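Local atomic coordinates of acyl-ACP thioesterase (Bacteroides thetaiotaomicron, PDB entry 2ESS), a protein that probably hydrolyses the thioester of fatty acyl chains carried on acyl carrier protein, releasing free fatty acids in lipid biosynthesis. Residues A[11-16]-A[79-84]; A[52-57]-A[117-122]; A[209-214]-A[232-237]. All coordinates share one frame; numbering follows the deposited sequence.

Contact 1: residues A[11-16]-A[79-84]; sequences YQFVAE and FSVQTW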
loop_
_atom_site.group_PDB
_atom_site.type_symbol
_atom_site.label_atom_id
_atom_site.label_comp_id
_atom_site.label_asym_id
_atom_site.label_seq_id
_atom_site.Cartn_x
_atom_site.Cartn_y
_atom_site.Cartn_z
ATOM N N TYR A 11 7.486 -15.322 -8.383
ATOM C CA TYR A 11 7.912 -13.996 -7.956
ATOM C C TYR A 11 8.112 -14.008 -6.460
ATOM O O TYR A 11 7.309 -14.580 -5.749
ATOM C CB TYR A 11 6.878 -12.947 -8.395
ATOM C CG TYR A 11 6.614 -13.064 -9.881
ATOM C CD1 TYR A 11 7.518 -12.589 -10.818
ATOM C CD2 TYR A 11 5.503 -13.755 -10.349
ATOM C CE1 TYR A 11 7.286 -12.760 -12.173
ATOM C CE2 TYR A 11 5.268 -13.926 -11.713
ATOM C CZ TYR A 11 6.149 -13.427 -12.617
ATOM O OH TYR A 11 5.876 -13.628 -13.956
ATOM N N GLN A 12 9.220 -13.420 -6.022
ATOM C CA GLN A 12 9.653 -13.410 -4.626
ATOM C C GLN A 12 9.339 -12.104 -3.909
ATOM O O GLN A 12 9.552 -11.009 -4.432
ATOM C CB GLN A 12 11.173 -13.621 -4.534
ATOM C CG GLN A 12 11.691 -14.890 -5.163
ATOM C CD GLN A 12 11.116 -16.106 -4.499
ATOM O OE1 GLN A 12 10.961 -16.137 -3.273
ATOM N NE2 GLN A 12 10.758 -17.108 -5.301
ATOM N N PHE A 13 8.833 -12.224 -2.691
ATOM C CA PHE A 13 8.493 -11.068 -1.866
ATOM C C PHE A 13 8.937 -11.231 -0.414
ATOM O O PHE A 13 9.270 -12.319 0.029
ATOM C CB PHE A 13 6.995 -10.849 -1.901
ATOM C CG PHE A 13 6.458 -10.661 -3.262
ATOM C CD1 PHE A 13 6.653 -9.457 -3.918
ATOM C CD2 PHE A 13 5.804 -11.691 -3.922
ATOM C CE1 PHE A 13 6.177 -9.278 -5.211
ATOM C CE2 PHE A 13 5.303 -11.509 -5.214
ATOM C CZ PHE A 13 5.490 -10.309 -5.856
ATOM N N VAL A 14 8.933 -10.123 0.306
ATOM C CA VAL A 14 9.062 -10.132 1.766
ATOM C C VAL A 14 7.878 -9.352 2.333
ATOM O O VAL A 14 7.555 -8.276 1.813
ATOM C CB VAL A 14 10.370 -9.456 2.208
ATOM C CG1 VAL A 14 10.484 -9.453 3.737
ATOM C CG2 VAL A 14 11.568 -10.153 1.585
ATOM N N ALA A 15 7.244 -9.858 3.400
ATOM C CA ALA A 15 6.142 -9.147 4.071
ATOM C C ALA A 15 6.648 -7.913 4.885
ATOM O O ALA A 15 7.220 -8.042 5.960
ATOM C CB ALA A 15 5.368 -10.104 4.972
ATOM N N GLU A 16 6.410 -6.718 4.365
ATOM C CA GLU A 16 6.894 -5.491 4.996
ATOM C C GLU A 16 5.959 -5.036 6.125
ATOM O O GLU A 16 4.726 -5.290 6.077
ATOM C CB GLU A 16 6.966 -4.343 3.962
ATOM C CG GLU A 16 7.629 -4.670 2.626
ATOM C CD GLU A 16 7.269 -3.643 1.501
ATOM O OE1 GLU A 16 6.610 -2.595 1.798
ATOM O OE2 GLU A 16 7.631 -3.903 0.318
ATOM N N PHE A 79 8.106 -14.837 1.043
ATOM C CA PHE A 79 7.069 -15.615 0.431
ATOM C C PHE A 79 7.158 -15.473 -1.071
ATOM O O PHE A 79 7.895 -14.647 -1.590
ATOM C CB PHE A 79 5.672 -15.265 0.992
ATOM C CG PHE A 79 5.137 -13.906 0.600
ATOM C CD1 PHE A 79 5.500 -12.770 1.321
ATOM C CD2 PHE A 79 4.213 -13.769 -0.446
ATOM C CE1 PHE A 79 5.006 -11.511 1.008
ATOM C CE2 PHE A 79 3.690 -12.505 -0.756
ATOM C CZ PHE A 79 4.081 -11.383 -0.030
ATOM N N SER A 80 6.434 -16.312 -1.782
ATOM C CA SER A 80 6.419 -16.179 -3.234
ATOM C C SER A 80 5.044 -16.460 -3.811
ATOM O O SER A 80 4.178 -17.074 -3.152
ATOM C CB SER A 80 7.503 -17.069 -3.860
ATOM O OG SER A 80 7.250 -18.390 -3.537
ATOM N N VAL A 81 4.867 -15.968 -5.028
ATOM C CA VAL A 81 3.647 -16.142 -5.777
ATOM C C VAL A 81 4.002 -16.822 -7.097
ATOM O O VAL A 81 4.947 -16.415 -7.804
ATOM C CB VAL A 81 2.983 -14.788 -6.030
ATOM C CG1 VAL A 81 1.749 -14.933 -6.955
ATOM C CG2 VAL A 81 2.651 -14.094 -4.712
ATOM N N GLN A 82 3.249 -17.857 -7.433
ATOM C CA GLN A 82 3.312 -18.478 -8.756
ATOM C C GLN A 82 1.995 -18.151 -9.451
ATOM O O GLN A 82 0.948 -18.111 -8.817
ATOM C CB GLN A 82 3.488 -19.988 -8.659
ATOM C CG GLN A 82 4.896 -20.428 -8.339
ATOM C CD GLN A 82 4.970 -21.875 -7.979
ATOM O OE1 GLN A 82 3.961 -22.519 -7.740
ATOM N NE2 GLN A 82 6.166 -22.396 -7.940
ATOM N N THR A 83 2.061 -17.949 -10.758
ATOM C CA THR A 83 0.882 -17.651 -11.547
ATOM C C THR A 83 1.021 -18.241 -12.947
ATOM O O THR A 83 2.128 -18.406 -13.479
ATOM C CB THR A 83 0.639 -16.121 -11.598
ATOM O OG1 THR A 83 -0.603 -15.888 -12.251
ATOM C CG2 THR A 83 1.805 -15.383 -12.286
ATOM N N TRP A 84 -0.124 -18.553 -13.535
ATOM C CA TRP A 84 -0.183 -19.200 -14.817
ATOM C C TRP A 84 -1.598 -19.028 -15.359
ATOM O O TRP A 84 -2.542 -18.778 -14.599
ATOM C CB TRP A 84 0.163 -20.702 -14.686
ATOM C CG TRP A 84 -0.784 -21.472 -13.844
ATOM C CD1 TRP A 84 -1.903 -22.133 -14.258
ATOM C CD2 TRP A 84 -0.715 -21.643 -12.428
ATOM N NE1 TRP A 84 -2.537 -22.696 -13.183
ATOM C CE2 TRP A 84 -1.821 -22.411 -12.047
ATOM C CE3 TRP A 84 0.179 -21.203 -11.443
ATOM C CZ2 TRP A 84 -2.049 -22.777 -10.733
ATOM C CZ3 TRP A 84 -0.049 -21.555 -10.146
ATOM C CH2 TRP A 84 -1.159 -22.337 -9.795
#
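Tyr11 N donates to Val81 O at 2.8 Å, and Val81 N returns a bond to Tyr11 O, closing one hydrogen-bonded pair of an antiparallel ladder. Phe13 and Phe79 form the next such pair, with Phe13 N to Phe79 O at 2.8 Å and Phe79 N to Phe13 O at 3.0 Å. Gln12 and Ser80 lie between as a non-hydrogen-bonded pair on the sheet face away from the Tyr11, Phe13, Phe79 and Val81 side chains, where the bent Gln12 chain brings NE2 to 3.6 Å from Ser80 CB.

The two phenylalanines carry the packing. Phe79 CG stands between its backbone N and carbonyl carbon (chi1 70°), which carries the ring across to Phe13, whose CB sits over one face, 3.7 Å from the ring centroid, in a CH-pi contact. The rings are inclined by 33°. Ala15 N meets the edge of the Phe79 ring, while Phe13 CE2 rests against Val81 CG2 at 3.7 Å and Thr83 CG2 touches the edge of the Tyr11 ring. A serine in place of Phe79 would probably leave Phe13 CB without the ring face it rests on and open a gap beside Ala15.

Strand 9-14 is an edge strand within the chain, and strand 92-100 flanks strand 78-88 on its other side. Tyr11, Phe13 and Val81 pack against helix 28-45, in keeping with the hotdog fold, in which the sheet wraps round a long helix.

Contact 2: residues A[52-57]-A[117-122]; sequences TLNEDN and INLNTR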
loop_
_atom_site.group_PDB
_atom_site.type_symbol
_atom_site.label_atom_id
_atom_site.label_comp_id
_atom_site.label_asym_id
_atom_site.label_seq_id
_atom_site.Cartn_x
_atom_site.Cartn_y
_atom_site.Cartn_z
ATOM N N THR A 52 0.398 -4.795 -25.080
ATOM C CA THR A 52 0.245 -5.461 -26.363
ATOM C C THR A 52 -1.187 -5.361 -26.823
ATOM O O THR A 52 -1.453 -4.940 -27.937
ATOM C CB THR A 52 0.612 -6.947 -26.256
ATOM O OG1 THR A 52 1.993 -7.062 -25.876
ATOM C CG2 THR A 52 0.364 -7.690 -27.586
ATOM N N LEU A 53 -2.124 -5.728 -25.958
ATOM C CA LEU A 53 -3.559 -5.623 -26.313
ATOM C C LEU A 53 -3.949 -4.207 -26.790
ATOM O O LEU A 53 -4.714 -4.054 -27.762
ATOM C CB LEU A 53 -4.441 -6.067 -25.146
ATOM C CG LEU A 53 -4.918 -7.513 -25.180
ATOM C CD1 LEU A 53 -3.740 -8.442 -24.989
ATOM C CD2 LEU A 53 -6.033 -7.768 -24.141
ATOM N N ASN A 54 -3.450 -3.196 -26.090
ATOM C CA ASN A 54 -3.804 -1.786 -26.360
ATOM C C ASN A 54 -3.397 -1.342 -27.767
ATOM O O ASN A 54 -4.095 -0.544 -28.413
ATOM C CB ASN A 54 -3.153 -0.831 -25.327
ATOM C CG ASN A 54 -3.802 -0.826 -23.939
ATOM O OD1 ASN A 54 -3.280 -0.149 -23.063
ATOM N ND2 ASN A 54 -4.891 -1.561 -23.718
ATOM N N GLU A 55 -2.298 -1.894 -28.279
ATOM C CA GLU A 55 -1.871 -1.592 -29.637
ATOM C C GLU A 55 -2.893 -2.000 -30.680
ATOM O O GLU A 55 -2.915 -1.432 -31.756
ATOM C CB GLU A 55 -0.532 -2.258 -29.978
ATOM C CG GLU A 55 0.621 -1.805 -29.104
ATOM C CD GLU A 55 1.992 -2.276 -29.673
ATOM O OE1 GLU A 55 2.237 -2.063 -30.895
ATOM O OE2 GLU A 55 2.794 -2.838 -28.888
ATOM N N ASP A 56 -3.734 -2.982 -30.358
ATOM C CA ASP A 56 -4.826 -3.387 -31.276
ATOM C C ASP A 56 -6.220 -3.000 -30.822
ATOM O O ASP A 56 -7.198 -3.464 -31.390
ATOM C CB ASP A 56 -4.775 -4.878 -31.482
ATOM C CG ASP A 56 -3.651 -5.271 -32.391
ATOM O OD1 ASP A 56 -3.604 -4.761 -33.532
ATOM O OD2 ASP A 56 -2.825 -6.095 -31.961
ATOM N N ASN A 57 -6.269 -2.115 -29.843
ATOM C CA ASN A 57 -7.503 -1.495 -29.347
ATOM C C ASN A 57 -8.338 -2.363 -28.424
ATOM O O ASN A 57 -9.567 -2.195 -28.358
ATOM C CB ASN A 57 -8.403 -0.926 -30.460
ATOM C CG ASN A 57 -9.054 0.395 -30.061
ATOM O OD1 ASN A 57 -8.542 1.116 -29.205
ATOM N ND2 ASN A 57 -10.172 0.723 -30.698
ATOM N N ILE A 117 -11.899 -6.513 -23.645
ATOM C CA ILE A 117 -12.900 -5.637 -24.258
ATOM C C ILE A 117 -12.262 -4.732 -25.300
ATOM O O ILE A 117 -11.097 -4.315 -25.155
ATOM C CB ILE A 117 -13.665 -4.766 -23.208
ATOM C CG1 ILE A 117 -12.775 -3.715 -22.574
ATOM C CG2 ILE A 117 -14.269 -5.635 -22.086
ATOM C CD1 ILE A 117 -13.553 -2.531 -22.073
ATOM N N ASN A 118 -13.036 -4.445 -26.342
ATOM C CA ASN A 118 -12.667 -3.457 -27.333
ATOM C C ASN A 118 -12.739 -2.073 -26.709
ATOM O O ASN A 118 -13.719 -1.730 -26.041
ATOM C CB ASN A 118 -13.588 -3.573 -28.543
ATOM C CG ASN A 118 -13.202 -2.628 -29.646
ATOM O OD1 ASN A 118 -13.408 -1.439 -29.536
ATOM N ND2 ASN A 118 -12.629 -3.153 -30.697
ATOM N N LEU A 119 -11.698 -1.267 -26.892
ATOM C CA LEU A 119 -11.658 0.062 -26.257
ATOM C C LEU A 119 -12.526 1.153 -26.936
ATOM O O LEU A 119 -12.804 2.192 -26.337
ATOM C CB LEU A 119 -10.221 0.561 -26.177
ATOM C CG LEU A 119 -9.251 -0.152 -25.265
ATOM C CD1 LEU A 119 -7.827 0.471 -25.481
ATOM C CD2 LEU A 119 -9.650 -0.092 -23.776
ATOM N N ASN A 120 -12.923 0.959 -28.177
ATOM C CA ASN A 120 -13.777 1.942 -28.822
ATOM C C ASN A 120 -15.222 1.803 -28.350
ATOM O O ASN A 120 -15.884 2.792 -28.020
ATOM C CB ASN A 120 -13.748 1.815 -30.343
ATOM C CG ASN A 120 -12.604 2.612 -30.985
ATOM O OD1 ASN A 120 -11.688 3.080 -30.307
ATOM N ND2 ASN A 120 -12.656 2.748 -32.304
ATOM N N THR A 121 -15.697 0.570 -28.348
ATOM C CA THR A 121 -17.110 0.296 -28.233
ATOM C C THR A 121 -17.464 -0.105 -26.805
ATOM O O THR A 121 -18.638 -0.186 -26.472
ATOM C CB THR A 121 -17.475 -0.875 -29.149
ATOM O OG1 THR A 121 -16.705 -2.008 -28.752
ATOM C CG2 THR A 121 -17.191 -0.542 -30.587
ATOM N N ARG A 122 -16.433 -0.282 -25.971
ATOM C CA ARG A 122 -16.464 -1.013 -24.686
ATOM C C ARG A 122 -17.162 -2.384 -24.737
ATOM O O ARG A 122 -17.635 -2.892 -23.722
ATOM C CB ARG A 122 -16.920 -0.137 -23.488
ATOM C CG ARG A 122 -18.214 0.638 -23.626
ATOM C CD ARG A 122 -19.457 -0.271 -23.756
ATOM N NE ARG A 122 -19.724 -1.143 -22.606
ATOM C CZ ARG A 122 -20.384 -0.767 -21.508
ATOM N NH1 ARG A 122 -20.831 0.483 -21.368
ATOM N NH2 ARG A 122 -20.591 -1.650 -20.538
HETATM O O HOH W 1 -11.117 -1.451 -32.669
#
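The side-chain amides of Asn57 and Asn120 meet at nearly a right angle, their planes 88° apart. Asn57 ND2 donates to Asn120 OD1 at 2.8 Å, and the acceptor lies in the amide plane of Asn57. Relative to Asn120, however, the donor stands almost perpendicularly above the carbonyl plane, so the N-H addresses the face of that group and not a lone pair. Next to it, Asn57 O accepts from Leu119 N in an almost straight bond of 2.7 Å. Main chain and side chain of one residue thus hold two successive residues of the opposing segment.

Leu119 crosses Asn57 obliquely, with CB 3.5 Å from Asn57 OD1, and its CD1 branch reaches on to Asn54 ND2, an amide nitrogen that donates to Tyr58 O. Asn118 uses its side chain to close its own turn: with CG anti to the backbone N (chi1 -176°), OD1 accepts from Asn120 N at 2.8 Å and from Thr121 N at 3.3 Å, the two donors coming from opposite faces of its plane. A water accepts from both Asn118 ND2 and Asn57 ND2, linking the two amides.

Asn57, with positive phi, is the C-prime residue of a Schellman motif that ends helix 50-55. The contact therefore joins this helix terminus to the Asx turn that begins at Asn118, the last residue of strand 106-118, at the surface of the N-terminal hotdog domain.

Contact 3: residues A[209-214]-A[232-237]; sequences ESYFGD and VKKNGS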
loop_
_atom_site.group_PDB
_atom_site.type_symbol
_atom_site.label_atom_id
_atom_site.label_comp_id
_atom_site.label_asym_id
_atom_site.label_seq_id
_atom_site.Cartn_x
_atom_site.Cartn_y
_atom_site.Cartn_z
ATOM N N GLU A 209 -17.582 0.984 -12.133
ATOM C CA GLU A 209 -16.545 1.890 -11.668
ATOM C C GLU A 209 -17.120 2.957 -10.778
ATOM O O GLU A 209 -18.263 3.348 -10.939
ATOM C CB GLU A 209 -15.820 2.560 -12.850
ATOM C CG GLU A 209 -15.166 1.611 -13.802
ATOM C CD GLU A 209 -13.943 0.847 -13.232
ATOM O OE1 GLU A 209 -13.659 0.923 -12.012
ATOM O OE2 GLU A 209 -13.251 0.153 -14.024
ATOM N N SER A 210 -16.294 3.410 -9.834
ATOM C CA SER A 210 -16.570 4.560 -8.973
ATOM C C SER A 210 -15.483 5.596 -9.200
ATOM O O SER A 210 -14.341 5.247 -9.510
ATOM C CB SER A 210 -16.524 4.163 -7.495
ATOM O OG SER A 210 -17.544 3.237 -7.229
ATOM N N TYR A 211 -15.848 6.852 -8.995
ATOM C CA TYR A 211 -14.982 7.990 -9.250
ATOM C C TYR A 211 -14.793 8.817 -7.972
ATOM O O TYR A 211 -15.516 8.648 -6.963
ATOM C CB TYR A 211 -15.615 8.857 -10.322
ATOM C CG TYR A 211 -15.953 8.051 -11.550
ATOM C CD1 TYR A 211 -14.973 7.677 -12.440
ATOM C CD2 TYR A 211 -17.251 7.619 -11.783
ATOM C CE1 TYR A 211 -15.281 6.902 -13.571
ATOM C CE2 TYR A 211 -17.571 6.844 -12.904
ATOM C CZ TYR A 211 -16.582 6.491 -13.786
ATOM O OH TYR A 211 -16.899 5.740 -14.884
ATOM N N PHE A 212 -13.848 9.735 -8.041
ATOM C CA PHE A 212 -13.581 10.636 -6.927
ATOM C C PHE A 212 -14.838 11.395 -6.546
ATOM O O PHE A 212 -15.525 11.922 -7.412
ATOM C CB PHE A 212 -12.497 11.652 -7.295
ATOM C CG PHE A 212 -12.331 12.733 -6.264
ATOM C CD1 PHE A 212 -13.131 13.889 -6.304
ATOM C CD2 PHE A 212 -11.407 12.584 -5.258
ATOM C CE1 PHE A 212 -13.009 14.890 -5.327
ATOM C CE2 PHE A 212 -11.263 13.563 -4.279
ATOM C CZ PHE A 212 -12.062 14.728 -4.313
ATOM N N GLY A 213 -15.118 11.483 -5.249
ATOM C CA GLY A 213 -16.314 12.154 -4.775
ATOM C C GLY A 213 -17.592 11.323 -4.709
ATOM O O GLY A 213 -18.564 11.767 -4.081
ATOM N N ASP A 214 -17.617 10.133 -5.327
ATOM C CA ASP A 214 -18.790 9.271 -5.237
ATOM C C ASP A 214 -18.992 8.777 -3.792
ATOM O O ASP A 214 -18.025 8.526 -3.089
ATOM C CB ASP A 214 -18.648 8.062 -6.169
ATOM C CG ASP A 214 -18.819 8.404 -7.665
ATOM O OD1 ASP A 214 -19.355 9.491 -8.029
ATOM O OD2 ASP A 214 -18.399 7.551 -8.485
ATOM N N VAL A 232 -21.301 -3.266 -2.524
ATOM C CA VAL A 232 -20.973 -1.855 -2.502
ATOM C C VAL A 232 -21.745 -1.171 -3.638
ATOM O O VAL A 232 -21.721 -1.633 -4.781
ATOM C CB VAL A 232 -19.456 -1.572 -2.670
ATOM C CG1 VAL A 232 -19.158 -0.081 -2.430
ATOM C CG2 VAL A 232 -18.610 -2.427 -1.709
ATOM N N LYS A 233 -22.447 -0.092 -3.314
ATOM C CA LYS A 233 -23.178 0.701 -4.305
ATOM C C LYS A 233 -22.668 2.138 -4.338
ATOM O O LYS A 233 -22.243 2.686 -3.313
ATOM C CB LYS A 233 -24.671 0.745 -3.998
ATOM C CG LYS A 233 -25.369 -0.559 -4.088
ATOM C CD LYS A 233 -26.845 -0.388 -3.812
ATOM C CE LYS A 233 -27.502 -1.721 -3.562
ATOM N NZ LYS A 233 -28.977 -1.568 -3.309
ATOM N N LYS A 234 -22.721 2.759 -5.508
ATOM C CA LYS A 234 -22.401 4.175 -5.603
ATOM C C LYS A 234 -23.656 5.019 -5.784
ATOM O O LYS A 234 -24.634 4.616 -6.435
ATOM C CB LYS A 234 -21.373 4.461 -6.711
ATOM C CG LYS A 234 -21.895 4.456 -8.140
ATOM C CD LYS A 234 -20.749 4.684 -9.139
ATOM C CE LYS A 234 -21.247 4.526 -10.579
ATOM N NZ LYS A 234 -20.227 4.881 -11.576
ATOM N N ASN A 235 -23.598 6.191 -5.171
ATOM C CA ASN A 235 -24.642 7.177 -5.206
ATOM C C ASN A 235 -26.031 6.550 -5.056
ATOM O O ASN A 235 -26.968 6.857 -5.777
ATOM C CB ASN A 235 -24.445 8.052 -6.455
ATOM C CG ASN A 235 -23.039 8.754 -6.460
ATOM O OD1 ASN A 235 -22.532 9.198 -5.405
ATOM N ND2 ASN A 235 -22.420 8.836 -7.636
ATOM N N GLY A 236 -26.143 5.653 -4.084
ATOM C CA GLY A 236 -27.424 5.078 -3.716
ATOM C C GLY A 236 -27.750 3.744 -4.358
ATOM O O GLY A 236 -28.021 2.776 -3.656
ATOM N N SER A 237 -27.668 3.669 -5.681
ATOM C CA SER A 237 -28.395 2.652 -6.421
ATOM C C SER A 237 -27.572 1.676 -7.260
ATOM O O SER A 237 -28.012 0.555 -7.506
ATOM C CB SER A 237 -29.368 3.375 -7.363
ATOM O OG SER A 237 -28.636 4.081 -8.370
HETATM O O HOH W 2 -20.369 7.629 -10.643
#
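Lys234 lays its extended chain alongside Asp214, the two side chains pointing the same way, with Lys234 CD 3.8 Å from Asp214 OD2. Its ammonium group passes on to the backbone: NZ donates to Glu209 O at 2.6 Å, nearly along the C=O axis. On the way the chain also passes Ser210 OG, a hydroxyl hydrogen-bonded to Tyr181 OH, and NZ approaches Tyr211 CE2 obliquely. CG of Lys234 stands between the backbone N and the carbonyl carbon (chi1 77°), and the remaining torsions are all close to 180°, which carries NZ across to the 209-214 loop.

Lys234 NZ and Asp214 OD2 are too far apart for a salt bridge, at 4.5 Å. A water spans them, donating to the carboxylate and accepting from the ammonium, and it lies at the edge of the Tyr211 ring. The opposite charges probably attract each other at this range; a long, weak ion pair also joins Lys234 NZ to Glu238 OE1. Asp214 OD2 also accepts from Tyr211 N at 2.7 Å, from above the carboxylate plane. The other oxygen, OD1, receives Asn235 ND2 at 3.2 Å from the opposite face of the carboxylate; the carboxylate and the Asn235 amide stand perpendicular. One N-H of that amide goes to Asp214, while Asn235 OD1 accepts from Glu215 N.

Asp214 closes a type II beta turn that begins at Tyr211, with Gly213 at positive phi, and its carboxylate ties back to the first residue of the turn. This turn leads into strand 215-224, and Lys234 and Asn235 lie where strand 227-234 gives way to the next turn. In the C-terminal hotdog domain the contact thus ties the 209-214 loop to the end of strand 227-234. The loop lies beside the calcium site, where Glu209 packs on the calcium ligand His175.

Overall arrangement
All three contacts reach one antiparallel sheet. Contacts 1 and 2 belong to the N-terminal hotdog domain, where their segments alternate along the chain and their centres are 30 Å apart; contact 3 belongs to the C-terminal one. Contacts 1 and 3 lie on opposite sides of the chain's centre, 33 Å apart between centres. Contacts 2 and 3 come closest, about 8 Å between nearest atoms. Contact 3 lies next to the calcium site of Asp171 and His175, with the Glu209 side chain about 6 Å from a bound calcium ion, whereas in contact 2 the Ile117 side chain is about 10 Å from that of His175. Contact 1 is remote from this site.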